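Local coordinates for protein uncharacterized HTH-type transcriptional regulator YydK (Bacillus subtilis subsp. subtilis, PDB 3BWG) that probably binds DNA as a transcription factor of the GntR family, combining a winged helix-turn-helix domain with a UTRA domain, at residues B[51-55]-B[56-60]; B[44-47]-B[48-52]. One frame throughout, in Å; residues are numbered along the deposited sequence.

Interaction 1 of 2, residues B[51-55]-B[56-60]; sequences ELLEQ and KGAIF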
# COMPACT_ATOMS: atom_id res chain seq x y z
N GLU B 51 -7.98 15.21 -13.03
CA GLU B 51 -8.45 13.85 -12.61
C GLU B 51 -7.34 12.82 -12.74
O GLU B 51 -7.09 12.06 -11.80
CB GLU B 51 -9.66 13.32 -13.36
CG GLU B 51 -10.56 14.34 -14.02
CD GLU B 51 -11.57 14.98 -13.07
OE1 GLU B 51 -12.80 14.92 -13.39
OE2 GLU B 51 -11.12 15.57 -12.04
N LEU B 52 -6.70 12.79 -13.90
CA LEU B 52 -5.57 11.90 -14.13
C LEU B 52 -4.55 11.95 -12.99
O LEU B 52 -4.22 10.91 -12.43
CB LEU B 52 -4.89 12.21 -15.46
CG LEU B 52 -3.74 11.31 -15.95
CD1 LEU B 52 -4.14 9.83 -15.89
CD2 LEU B 52 -3.35 11.73 -17.37
N LEU B 53 -4.06 13.15 -12.69
CA LEU B 53 -3.09 13.39 -11.62
C LEU B 53 -3.54 12.89 -10.24
O LEU B 53 -2.73 12.37 -9.46
CB LEU B 53 -2.84 14.89 -11.52
CG LEU B 53 -1.56 15.53 -12.06
CD1 LEU B 53 -0.66 14.58 -12.85
CD2 LEU B 53 -1.96 16.75 -12.83
N GLU B 54 -4.83 13.10 -9.96
CA GLU B 54 -5.42 12.77 -8.68
C GLU B 54 -5.44 11.25 -8.51
O GLU B 54 -4.99 10.75 -7.49
CB GLU B 54 -6.82 13.37 -8.58
CG GLU B 54 -7.54 13.04 -7.29
CD GLU B 54 -8.36 14.20 -6.75
OE1 GLU B 54 -8.78 15.07 -7.57
OE2 GLU B 54 -8.59 14.25 -5.50
N GLN B 55 -5.96 10.53 -9.51
CA GLN B 55 -5.94 9.07 -9.49
C GLN B 55 -4.51 8.51 -9.55
O GLN B 55 -4.26 7.39 -9.09
CB GLN B 55 -6.85 8.49 -10.59
CG GLN B 55 -6.31 8.62 -12.00
CD GLN B 55 -7.41 8.66 -13.06
OE1 GLN B 55 -8.60 8.83 -12.75
NE2 GLN B 55 -7.01 8.54 -14.33
N LYS B 56 -3.58 9.30 -10.07
CA LYS B 56 -2.14 9.00 -10.01
C LYS B 56 -1.48 9.31 -8.64
O LYS B 56 -0.28 9.05 -8.44
CB LYS B 56 -1.44 9.76 -11.14
CG LYS B 56 -0.04 9.31 -11.52
CD LYS B 56 0.33 9.88 -12.90
CE LYS B 56 1.42 9.06 -13.59
NZ LYS B 56 2.72 9.09 -12.86
N GLY B 57 -2.24 9.87 -7.69
CA GLY B 57 -1.70 10.23 -6.34
C GLY B 57 -0.69 11.37 -6.36
O GLY B 57 0.10 11.55 -5.42
N ALA B 58 -0.72 12.15 -7.45
CA ALA B 58 0.16 13.28 -7.63
C ALA B 58 -0.40 14.50 -6.90
O ALA B 58 0.36 15.27 -6.33
CB ALA B 58 0.31 13.57 -9.10
N ILE B 59 -1.72 14.65 -6.89
CA ILE B 59 -2.39 15.80 -6.27
C ILE B 59 -3.61 15.33 -5.54
O ILE B 59 -4.09 14.24 -5.77
CB ILE B 59 -2.86 16.87 -7.35
CG1 ILE B 59 -3.97 16.30 -8.22
CG2 ILE B 59 -1.68 17.35 -8.19
CD1 ILE B 59 -4.61 17.32 -9.18
N PHE B 60 -4.12 16.19 -4.65
CA PHE B 60 -5.45 16.07 -4.11
C PHE B 60 -6.16 17.44 -4.16
O PHE B 60 -5.52 18.48 -4.23
CB PHE B 60 -5.46 15.46 -2.68
CG PHE B 60 -4.90 16.37 -1.62
CD1 PHE B 60 -3.52 16.43 -1.39
CD2 PHE B 60 -5.75 17.11 -0.81
CE1 PHE B 60 -2.99 17.24 -0.39
CE2 PHE B 60 -5.23 17.94 0.20
CZ PHE B 60 -3.84 18.00 0.40
O HOH W 1 -4.56 11.86 -4.49

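Interaction 2 of 2, residues B[44-47]-B[48-52]; sequences STIT and KSLEL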
# COMPACT_ATOMS: atom_id res chain seq x y z
N SER B 44 -12.42 22.50 -19.27
CA SER B 44 -12.68 21.06 -19.34
C SER B 44 -11.39 20.24 -19.58
O SER B 44 -11.26 19.12 -19.09
CB SER B 44 -13.69 20.77 -20.45
OG SER B 44 -13.58 19.43 -20.87
N THR B 45 -10.46 20.80 -20.35
CA THR B 45 -9.18 20.15 -20.61
C THR B 45 -8.38 20.12 -19.33
O THR B 45 -7.83 19.07 -18.96
CB THR B 45 -8.43 20.85 -21.79
OG1 THR B 45 -9.19 20.69 -22.98
CG2 THR B 45 -7.04 20.23 -22.01
N ILE B 46 -8.35 21.23 -18.60
CA ILE B 46 -7.65 21.25 -17.31
C ILE B 46 -8.29 20.29 -16.29
O ILE B 46 -7.59 19.59 -15.57
CB ILE B 46 -7.48 22.69 -16.71
CG1 ILE B 46 -6.53 23.54 -17.57
CG2 ILE B 46 -6.94 22.62 -15.29
CD1 ILE B 46 -5.05 23.02 -17.65
N THR B 47 -9.62 20.27 -16.24
CA THR B 47 -10.35 19.40 -15.32
C THR B 47 -9.99 17.91 -15.51
O THR B 47 -9.85 17.17 -14.52
CB THR B 47 -11.86 19.68 -15.43
OG1 THR B 47 -12.11 21.02 -14.99
CG2 THR B 47 -12.66 18.73 -14.60
N LYS B 48 -9.81 17.49 -16.76
CA LYS B 48 -9.39 16.13 -17.12
C LYS B 48 -7.93 15.82 -16.75
O LYS B 48 -7.59 14.70 -16.37
CB LYS B 48 -9.61 15.88 -18.62
CG LYS B 48 -11.08 15.85 -19.04
CD LYS B 48 -11.26 15.21 -20.42
CE LYS B 48 -12.57 15.62 -21.09
NZ LYS B 48 -12.86 14.76 -22.28
N SER B 49 -7.06 16.82 -16.88
CA SER B 49 -5.67 16.70 -16.44
C SER B 49 -5.62 16.54 -14.91
O SER B 49 -4.88 15.71 -14.38
CB SER B 49 -4.87 17.92 -16.87
OG SER B 49 -4.87 18.02 -18.28
N LEU B 50 -6.46 17.29 -14.22
CA LEU B 50 -6.50 17.20 -12.79
C LEU B 50 -7.00 15.83 -12.33
O LEU B 50 -6.47 15.32 -11.35
CB LEU B 50 -7.27 18.38 -12.17
CG LEU B 50 -6.65 19.76 -12.47
CD1 LEU B 50 -7.56 20.87 -11.98
CD2 LEU B 50 -5.26 19.91 -11.88
N GLU B 51 -7.98 15.21 -13.03
CA GLU B 51 -8.45 13.85 -12.61
C GLU B 51 -7.34 12.82 -12.74
O GLU B 51 -7.09 12.06 -11.80
CB GLU B 51 -9.66 13.32 -13.36
CG GLU B 51 -10.56 14.34 -14.02
CD GLU B 51 -11.57 14.98 -13.07
OE1 GLU B 51 -12.80 14.92 -13.39
OE2 GLU B 51 -11.12 15.57 -12.04
N LEU B 52 -6.70 12.79 -13.90
CA LEU B 52 -5.57 11.90 -14.13
C LEU B 52 -4.55 11.95 -12.99
O LEU B 52 -4.22 10.91 -12.43
CB LEU B 52 -4.89 12.21 -15.46
CG LEU B 52 -3.74 11.31 -15.95
CD1 LEU B 52 -4.14 9.83 -15.89
CD2 LEU B 52 -3.35 11.73 -17.37

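Interaction 1 of 2, residues B[51-55]-B[56-60]
The Glu54 carboxylate reaches from the last turn of the helix toward the strand that follows, with OE2 3.9 Å from Phe60 CA, whereas the Phe60 side chain starts off away from the helix. Its ring meets Phe68 on the neighbouring strand, the two planes inclined by about 25°, and Phe175 of the second subunit, at about 55°. Between these groups the chain leaves helix 43-55 through a Schellman motif and turns into the first strand of the wing hairpin. Leu53 O receives the Ala58 N-H at 2.9 Å, spanning the whole turn. Inside this loop, Gly57 N donates to Glu54 O from well above the carbonyl plane rather than toward a lone pair. Gly57 takes the positive phi that reverses the chain, and Lys56 N still makes the regular helical bond to Leu52 O.

Leu53 provides the apolar half of the motif. Its CD1 packs 4.0 Å from the Ala58 methyl, and its CB lies 3.8 Å from Ile59 CG1. With CG1 set between its own backbone N and carbonyl carbon (chi1 67°), Ile59 carries CD1 back over Leu53 CB as well. Beyond the turn, Leu53 also rests on Ile14 and Glu15 of helix 6-20, and Ile59 on Leu29, which joins the turn to that helix and to the loop holding Leu29. A water lies near both Glu54 O and Ile59 O, 2.7 Å from the latter. Ile59 O also receives a nearly straight CA-H...O contact from Glu54 CA, 3.5 Å long.

Interaction 2 of 2, residues B[44-47]-B[48-52]
Ile46 and Leu50 form the close-packed side of this stretch of helix, one turn apart. Ile46 CG2 lies 3.8 Å from Leu50 CD1, the two side chains slanting across one another. Leu50 CG lies 3.2 Å from Ile46 O, beyond the oxygen and off to one side of the carbonyl plane, and that oxygen takes the Leu50 N-H at 2.9 Å almost in line with the C=O bond. Around this pair the domain closes in: Ile46 is wedged against Leu32, Leu35, Met36 and Phe39 of helix 32-39, and Leu50 rests on Ile59 and Gln61 of the following strand. With an alanine in place of Leu50, CG and both methyls would be gone, which would probably leave Ile46 CG2 without its neighbour along the helix and open a gap facing Ile59.

Ser49 belongs to the same buried side. Its OG, placed beside its own backbone N and anti to the carbonyl carbon (chi1 -61°), is hydrogen-bonded to Tyr7 O of helix 6-20; Thr45 O, 3.2 Å away, is a second possible acceptor for the same proton.

The other side is open to solvent. Lys48 runs out extended over Ser44, its CG 3.3 Å from Ser44 O. Thr47 and Glu51 run alongside each other in the same direction, with Thr47 CG2 4.0 Å from Glu51 OE1, while Thr47 OG1 bonds back to Lys43 O. The Glu51 chain folds back with an unstaggered chi1 (-23°), CG 3.0 Å from Thr47 O, and leaves OE2 beside that oxygen, acceptor next to acceptor. A buried apolar side and an exposed polar one suit the second helix of a helix-turn-helix motif, probably the recognition helix of this GntR-type winged-helix domain.

Both contacts are local and lie on helix 43-55, with centres about 10 Å apart. Interaction 2 comes first along the chain, from the first turn through most of the helix; interaction 1 follows, taking the chain from the helix end into strand 59-62, and the two share Glu51 and Leu52. They also touch in space, as Ile59 CD1 packs 3.5 Å from Leu50 O, bringing the strand back against the helix it has just left. Within the GntR-type domain, the probable recognition helix is thus tied directly to the hairpin of strands 59-62 and 66-69, while Phe60 extends the contact to the second subunit.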